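Local coordinates for protein amorpha-4,11-diene synthase (Artemisia annua, PDB 4GAX) that probably cyclises farnesyl diphosphate into a sesquiterpene, as a lyase of the plant terpene synthase family, at residues L368-G380 with L428-E440. Numbering follows the deposited sequence.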
ATOM      1  N   LEU A 368     -15.067 -20.120   3.888  1.00 27.62           N
ATOM      2  CA  LEU A 368     -16.168 -19.214   3.572  1.00 25.63           C
ATOM      3  C   LEU A 368     -17.525 -19.913   3.572  1.00 33.68           C
ATOM      4  O   LEU A 368     -18.505 -19.338   4.045  1.00 38.12           O
ATOM      5  CB  LEU A 368     -15.933 -18.469   2.250  1.00 21.95           C
ATOM      6  CG  LEU A 368     -14.746 -17.512   2.343  1.00 22.00           C
ATOM      7  CD1 LEU A 368     -14.531 -16.759   1.026  1.00 22.44           C
ATOM      8  CD2 LEU A 368     -14.952 -16.535   3.487  1.00 34.72           C
ATOM      9  N   ALA A 369     -17.587 -21.143   3.056  1.00 27.26           N
ATOM     10  CA  ALA A 369     -18.846 -21.891   3.073  1.00 34.01           C
ATOM     11  C   ALA A 369     -19.362 -22.089   4.506  1.00 40.40           C
ATOM     12  O   ALA A 369     -20.576 -22.071   4.754  1.00 36.83           O
ATOM     13  CB  ALA A 369     -18.694 -23.233   2.366  1.00 38.64           C
ATOM     14  N   LYS A 370     -18.438 -22.281   5.446  1.00 32.73           N
ATOM     15  CA  LYS A 370     -18.812 -22.494   6.838  1.00 43.78           C
ATOM     16  C   LYS A 370     -19.397 -21.208   7.434  1.00 46.85           C
ATOM     17  O   LYS A 370     -20.389 -21.246   8.167  1.00 42.50           O
ATOM     18  CB  LYS A 370     -17.617 -23.003   7.651  1.00 40.34           C
ATOM     19  CG  LYS A 370     -17.778 -22.839   9.156  1.00 49.18           C
ATOM     20  CD  LYS A 370     -17.671 -24.160   9.901  1.00 54.92           C
ATOM     21  CE  LYS A 370     -18.027 -23.971  11.381  1.00 58.09           C
ATOM     22  NZ  LYS A 370     -16.943 -24.404  12.314  1.00 59.08           N
ATOM     23  N   GLU A 371     -18.804 -20.070   7.077  1.00 39.36           N
ATOM     24  CA  GLU A 371     -19.308 -18.758   7.496  1.00 41.92           C
ATOM     25  C   GLU A 371     -20.549 -18.321   6.709  1.00 43.72           C
ATOM     26  O   GLU A 371     -21.071 -17.230   6.919  1.00 55.94           O
ATOM     27  CB  GLU A 371     -18.192 -17.700   7.418  1.00 37.48           C
ATOM     28  CG  GLU A 371     -17.237 -17.744   8.625  1.00 50.21           C
ATOM     29  CD  GLU A 371     -15.836 -17.199   8.336  1.00 59.96           C
ATOM     30  OE1 GLU A 371     -15.630 -16.551   7.285  1.00 61.10           O
ATOM     31  OE2 GLU A 371     -14.930 -17.428   9.170  1.00 61.82           O
ATOM     32  N   GLY A 372     -21.015 -19.184   5.811  1.00 40.37           N
ATOM     33  CA  GLY A 372     -22.184 -18.909   4.993  1.00 44.49           C
ATOM     34  C   GLY A 372     -21.908 -17.917   3.874  1.00 45.15           C
ATOM     35  O   GLY A 372     -22.819 -17.235   3.399  1.00 41.78           O
ATOM     36  N   LYS A 373     -20.654 -17.846   3.435  1.00 30.53           N
ATOM     37  CA  LYS A 373     -20.264 -16.840   2.451  1.00 34.52           C
ATOM     38  C   LYS A 373     -19.759 -17.426   1.138  1.00 34.52           C
ATOM     39  O   LYS A 373     -18.798 -16.921   0.554  1.00 28.59           O
ATOM     40  CB  LYS A 373     -19.224 -15.903   3.050  1.00 27.94           C
ATOM     41  CG  LYS A 373     -19.829 -14.963   4.087  1.00 44.01           C
ATOM     42  CD  LYS A 373     -18.842 -14.592   5.170  1.00 37.97           C
ATOM     43  CE  LYS A 373     -19.560 -13.795   6.263  1.00 50.43           C
ATOM     44  NZ  LYS A 373     -18.693 -13.576   7.459  1.00 63.61           N
ATOM     45  N   THR A 374     -20.416 -18.488   0.690  1.00 28.43           N
ATOM     46  CA  THR A 374     -20.075 -19.136  -0.567  1.00 29.09           C
ATOM     47  C   THR A 374     -20.234 -18.187  -1.751  1.00 30.12           C
ATOM     48  O   THR A 374     -19.449 -18.235  -2.705  1.00 32.12           O
ATOM     49  CB  THR A 374     -20.907 -20.411  -0.748  1.00 35.25           C
ATOM     50  OG1 THR A 374     -20.503 -21.360   0.247  1.00 39.01           O
ATOM     51  CG2 THR A 374     -20.715 -21.022  -2.131  1.00 40.23           C
ATOM     52  N   ASN A 375     -21.230 -17.303  -1.678  1.00 34.17           N
ATOM     53  CA  ASN A 375     -21.454 -16.342  -2.756  1.00 37.19           C
ATOM     54  C   ASN A 375     -20.292 -15.377  -2.897  1.00 30.58           C
ATOM     55  O   ASN A 375     -19.928 -15.004  -4.006  1.00 26.97           O
ATOM     56  CB  ASN A 375     -22.773 -15.589  -2.570  1.00 50.57           C
ATOM     57  CG  ASN A 375     -23.979 -16.499  -2.725  1.00 68.33           C
ATOM     58  OD1 ASN A 375     -23.966 -17.440  -3.529  1.00 61.65           O
ATOM     59  ND2 ASN A 375     -25.024 -16.236  -1.944  1.00 77.17           N
ATOM     60  N   ILE A 376     -19.706 -14.987  -1.768  1.00 24.26           N
ATOM     61  CA  ILE A 376     -18.510 -14.156  -1.785  1.00 25.46           C
ATOM     62  C   ILE A 376     -17.323 -14.957  -2.323  1.00 29.08           C
ATOM     63  O   ILE A 376     -16.514 -14.431  -3.089  1.00 31.22           O
ATOM     64  CB  ILE A 376     -18.231 -13.537  -0.389  1.00 27.93           C
ATOM     65  CG1 ILE A 376     -19.022 -12.232  -0.246  1.00 38.02           C
ATOM     66  CG2 ILE A 376     -16.739 -13.267  -0.168  1.00 25.75           C
ATOM     67  CD1 ILE A 376     -19.783 -12.119   1.053  1.00 49.10           C
ATOM     68  N   PHE A 377     -17.224 -16.235  -1.971  1.00 27.33           N
ATOM     69  CA  PHE A 377     -16.146 -17.024  -2.563  1.00 28.19           C
ATOM     70  C   PHE A 377     -16.299 -17.116  -4.084  1.00 27.15           C
ATOM     71  O   PHE A 377     -15.325 -16.953  -4.831  1.00 23.60           O
ATOM     72  CB  PHE A 377     -16.033 -18.436  -1.970  1.00 32.71           C
ATOM     73  CG  PHE A 377     -15.002 -19.277  -2.672  1.00 32.61           C
ATOM     74  CD1 PHE A 377     -13.651 -19.123  -2.379  1.00 32.71           C
ATOM     75  CD2 PHE A 377     -15.372 -20.167  -3.671  1.00 33.60           C
ATOM     76  CE1 PHE A 377     -12.689 -19.866  -3.043  1.00 26.26           C
ATOM     77  CE2 PHE A 377     -14.414 -20.913  -4.343  1.00 33.88           C
ATOM     78  CZ  PHE A 377     -13.070 -20.756  -4.030  1.00 25.42           C
ATOM     79  N   ASN A 378     -17.519 -17.376  -4.545  1.00 26.06           N
ATOM     80  CA  ASN A 378     -17.742 -17.588  -5.966  1.00 28.47           C
ATOM     81  C   ASN A 378     -17.509 -16.311  -6.762  1.00 30.56           C
ATOM     82  O   ASN A 378     -17.032 -16.360  -7.889  1.00 28.28           O
ATOM     83  CB  ASN A 378     -19.145 -18.151  -6.231  1.00 32.84           C
ATOM     84  CG  ASN A 378     -19.278 -19.603  -5.810  1.00 40.08           C
ATOM     85  OD1 ASN A 378     -18.317 -20.377  -5.877  1.00 35.55           O
ATOM     86  ND2 ASN A 378     -20.475 -19.983  -5.373  1.00 42.97           N
ATOM     87  N   CYS A 379     -17.853 -15.169  -6.177  1.00 28.26           N
ATOM     88  CA  CYS A 379     -17.528 -13.895  -6.804  1.00 27.81           C
ATOM     89  C   CYS A 379     -16.017 -13.744  -6.948  1.00 30.74           C
ATOM     90  O   CYS A 379     -15.527 -13.433  -8.034  1.00 31.54           O
ATOM     91  CB  CYS A 379     -18.122 -12.726  -6.013  1.00 36.45           C
ATOM     92  SG  CYS A 379     -19.932 -12.589  -6.171  1.00 47.04           S
ATOM     93  N   GLY A 380     -15.280 -13.990  -5.864  1.00 24.59           N
ATOM     94  CA  GLY A 380     -13.821 -13.941  -5.902  1.00 25.42           C
ATOM     95  C   GLY A 380     -13.224 -14.886  -6.939  1.00 24.56           C
ATOM     96  O   GLY A 380     -12.323 -14.516  -7.698  1.00 26.26           O
ATOM     97  N   LEU A 428     -11.864 -11.461  -0.059  1.00 25.43           N
ATOM     98  CA  LEU A 428     -12.021 -12.809   0.487  1.00 25.23           C
ATOM     99  C   LEU A 428     -11.421 -12.898   1.882  1.00 32.61           C
ATOM    100  O   LEU A 428     -11.975 -13.568   2.753  1.00 32.22           O
ATOM    101  CB  LEU A 428     -11.362 -13.851  -0.423  1.00 25.08           C
ATOM    102  CG  LEU A 428     -11.994 -14.018  -1.803  1.00 26.69           C
ATOM    103  CD1 LEU A 428     -11.404 -15.248  -2.514  1.00 26.88           C
ATOM    104  CD2 LEU A 428     -13.501 -14.152  -1.664  1.00 25.78           C
ATOM    105  N   GLY A 429     -10.291 -12.219   2.090  1.00 29.03           N
ATOM    106  CA  GLY A 429      -9.615 -12.239   3.376  1.00 30.95           C
ATOM    107  C   GLY A 429     -10.365 -11.418   4.410  1.00 32.90           C
ATOM    108  O   GLY A 429     -10.235 -11.659   5.610  1.00 38.74           O
ATOM    109  N   MET A 430     -11.148 -10.450   3.941  1.00 31.29           N
ATOM    110  CA  MET A 430     -11.985  -9.616   4.812  1.00 32.13           C
ATOM    111  C   MET A 430     -13.471  -9.876   4.622  1.00 35.70           C
ATOM    112  O   MET A 430     -14.269  -8.941   4.483  1.00 41.06           O
ATOM    113  CB  MET A 430     -11.697  -8.136   4.562  1.00 35.30           C
ATOM    114  CG  MET A 430     -10.352  -7.700   5.059  1.00 32.26           C
ATOM    115  SD  MET A 430     -10.059  -5.914   4.859  1.00 54.29           S
ATOM    116  CE  MET A 430      -8.696  -6.036   3.714  1.00 22.93           C
ATOM    117  N   SER A 431     -13.841 -11.151   4.638  1.00 36.64           N
ATOM    118  CA  SER A 431     -15.210 -11.574   4.368  1.00 36.24           C
ATOM    119  C   SER A 431     -16.276 -10.988   5.301  1.00 33.41           C
ATOM    120  O   SER A 431     -17.436 -10.822   4.900  1.00 38.87           O
ATOM    121  CB  SER A 431     -15.287 -13.102   4.415  1.00 36.38           C
ATOM    122  OG  SER A 431     -14.462 -13.595   5.458  1.00 37.90           O
ATOM    123  N   ASP A 432     -15.899 -10.692   6.541  1.00 36.87           N
ATOM    124  CA  ASP A 432     -16.864 -10.211   7.537  1.00 39.63           C
ATOM    125  C   ASP A 432     -17.506  -8.867   7.188  1.00 42.72           C
ATOM    126  O   ASP A 432     -18.595  -8.553   7.678  1.00 46.08           O
ATOM    127  CB  ASP A 432     -16.200 -10.111   8.905  1.00 52.63           C
ATOM    128  CG  ASP A 432     -14.825  -9.490   8.827  1.00 67.40           C
ATOM    129  OD1 ASP A 432     -14.058  -9.871   7.915  1.00 69.38           O
ATOM    130  OD2 ASP A 432     -14.513  -8.617   9.666  1.00 76.41           O
ATOM    131  N   ILE A 433     -16.842  -8.077   6.346  1.00 36.47           N
ATOM    132  CA  ILE A 433     -17.345  -6.745   6.004  1.00 32.08           C
ATOM    133  C   ILE A 433     -17.681  -6.546   4.516  1.00 33.57           C
ATOM    134  O   ILE A 433     -18.316  -5.550   4.142  1.00 36.28           O
ATOM    135  CB  ILE A 433     -16.370  -5.624   6.450  1.00 46.79           C
ATOM    136  CG1 ILE A 433     -15.115  -5.617   5.577  1.00 44.99           C
ATOM    137  CG2 ILE A 433     -16.013  -5.767   7.925  1.00 48.88           C
ATOM    138  CD1 ILE A 433     -14.392  -4.281   5.573  1.00 40.14           C
ATOM    139  N   VAL A 434     -17.262  -7.478   3.665  1.00 37.94           N
ATOM    140  CA  VAL A 434     -17.584  -7.367   2.243  1.00 36.59           C
ATOM    141  C   VAL A 434     -19.098  -7.371   2.003  1.00 35.46           C
ATOM    142  O   VAL A 434     -19.833  -8.151   2.601  1.00 37.81           O
ATOM    143  CB  VAL A 434     -16.910  -8.466   1.390  1.00 39.95           C
ATOM    144  CG1 VAL A 434     -15.431  -8.227   1.318  1.00 45.04           C
ATOM    145  CG2 VAL A 434     -17.185  -9.827   1.965  1.00 48.14           C
ATOM    146  N   THR A 435     -19.551  -6.470   1.139  1.00 38.93           N
ATOM    147  CA  THR A 435     -20.950  -6.392   0.754  1.00 36.21           C
ATOM    148  C   THR A 435     -21.076  -6.890  -0.675  1.00 45.15           C
ATOM    149  O   THR A 435     -20.074  -6.983  -1.388  1.00 52.20           O
ATOM    150  CB  THR A 435     -21.456  -4.941   0.772  1.00 41.76           C
ATOM    151  OG1 THR A 435     -20.611  -4.134  -0.056  1.00 35.50           O
ATOM    152  CG2 THR A 435     -21.455  -4.379   2.191  1.00 46.50           C
ATOM    153  N   LYS A 436     -22.299  -7.192  -1.103  1.00 44.88           N
ATOM    154  CA  LYS A 436     -22.533  -7.518  -2.506  1.00 48.75           C
ATOM    155  C   LYS A 436     -22.162  -6.291  -3.339  1.00 43.10           C
ATOM    156  O   LYS A 436     -21.660  -6.410  -4.459  1.00 37.45           O
ATOM    157  CB  LYS A 436     -23.995  -7.908  -2.741  1.00 58.64           C
ATOM    158  CG  LYS A 436     -24.248  -8.702  -4.025  1.00 75.19           C
ATOM    159  CD  LYS A 436     -25.746  -8.948  -4.240  1.00 86.80           C
ATOM    160  CE  LYS A 436     -26.014 -10.073  -5.245  1.00 90.60           C
ATOM    161  NZ  LYS A 436     -27.477 -10.304  -5.487  1.00 88.97           N
ATOM    162  N   GLU A 437     -22.381  -5.113  -2.759  1.00 41.57           N
ATOM    163  CA  GLU A 437     -22.091  -3.842  -3.419  1.00 38.63           C
ATOM    164  C   GLU A 437     -20.605  -3.672  -3.690  1.00 35.86           C
ATOM    165  O   GLU A 437     -20.222  -3.076  -4.696  1.00 35.48           O
ATOM    166  CB  GLU A 437     -22.603  -2.655  -2.587  1.00 47.37           C
ATOM    167  CG  GLU A 437     -24.125  -2.493  -2.582  1.00 64.04           C
ATOM    168  CD  GLU A 437     -24.849  -3.650  -1.900  1.00 70.60           C
ATOM    169  OE1 GLU A 437     -24.266  -4.261  -0.976  1.00 61.65           O
ATOM    170  OE2 GLU A 437     -26.000  -3.956  -2.297  1.00 74.04           O
ATOM    171  N   ALA A 438     -19.768  -4.193  -2.798  1.00 31.16           N
ATOM    172  CA  ALA A 438     -18.337  -4.055  -2.975  1.00 32.75           C
ATOM    173  C   ALA A 438     -17.925  -4.843  -4.204  1.00 35.27           C
ATOM    174  O   ALA A 438     -17.110  -4.379  -5.006  1.00 29.55           O
ATOM    175  CB  ALA A 438     -17.593  -4.534  -1.754  1.00 29.95           C
ATOM    176  N   PHE A 439     -18.503  -6.030  -4.365  1.00 34.22           N
ATOM    177  CA  PHE A 439     -18.203  -6.842  -5.542  1.00 33.22           C
ATOM    178  C   PHE A 439     -18.762  -6.235  -6.814  1.00 33.45           C
ATOM    179  O   PHE A 439     -18.126  -6.311  -7.866  1.00 35.36           O
ATOM    180  CB  PHE A 439     -18.700  -8.276  -5.370  1.00 42.87           C
ATOM    181  CG  PHE A 439     -17.645  -9.212  -4.862  1.00 31.97           C
ATOM    182  CD1 PHE A 439     -16.583  -9.573  -5.677  1.00 31.74           C
ATOM    183  CD2 PHE A 439     -17.709  -9.724  -3.578  1.00 33.22           C
ATOM    184  CE1 PHE A 439     -15.599 -10.436  -5.217  1.00 32.30           C
ATOM    185  CE2 PHE A 439     -16.741 -10.586  -3.119  1.00 29.42           C
ATOM    186  CZ  PHE A 439     -15.682 -10.944  -3.943  1.00 32.70           C
ATOM    187  N   GLU A 440     -19.953  -5.649  -6.726  1.00 23.56           N
ATOM    188  CA  GLU A 440     -20.503  -4.915  -7.857  1.00 33.12           C
ATOM    189  C   GLU A 440     -19.522  -3.821  -8.274  1.00 29.06           C
ATOM    190  O   GLU A 440     -19.251  -3.628  -9.466  1.00 28.23           O
ATOM    191  CB  GLU A 440     -21.863  -4.306  -7.500  1.00 43.31           C
ATOM    192  CG  GLU A 440     -22.968  -5.325  -7.279  1.00 50.64           C
ATOM    193  CD  GLU A 440     -24.231  -4.697  -6.706  1.00 65.47           C
ATOM    194  OE1 GLU A 440     -24.219  -3.475  -6.428  1.00 70.85           O
ATOM    195  OE2 GLU A 440     -25.235  -5.425  -6.533  1.00 67.14           O
TER
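Leu428, in the last turn of helix 419-429, pushes its isobutyl group as a knob into a hole formed by Leu368, Ile376, Phe377 and Gly380. CD2 of Leu428 does most of the touching, 3.3 Å from the carbonyl O of Ile376 and against that residue's CG2. Glycine suits position 380, since a beta carbon there would collide with this methyl. Ser431, beyond the helix, is small enough to fit close to the turn after helix 351-370: its CB lies 3.6 Å from CD2 of Leu368, beside the aliphatic part of Lys373. Lys373 NZ remains 6.0 Å from OD1 of Asp432, an attraction at most long-range. Val434 turns CG2 onto the tip of Ile376, 3.6 Å from CD1, while Tyr427 and Leu521 also touch it. Thr435 then starts helix 436-443 as its N-cap, OG1 accepting from Ala438 N at 2.9 Å. One turn on, Phe439 lays a ring face under Cys379, whose CB stands 3.4 Å from the ring centroid and 9° off its normal, a CH-pi contact. With SG beside the backbone N of Cys379 (chi1 -72°), the CB-SG bond slants outward, putting SG 4.5 Å from the Phe439 centroid, still over the face, a sulfur-aromatic contact. The Ile376 side chain crosses that of Phe439 at about a right angle, CG1 and CG2 reaching CE2; Tyr427 meets the Phe439 ring edge-to-face. Replacing Phe439 by an alanine is likely to deprive Cys379 of its aromatic partner and open a gap beside Ile376. Helical segments 374-380 and 436-440 run nearly parallel (8°), their axes 11.0 Å apart at closest approach. In this all-helical terpene synthase domain, methyl and ring packing, directional chiefly at Cys379, thus joins helices 351-370 and 374-399 to 419-429 and 436-443, probably through shape rather than polar bonding.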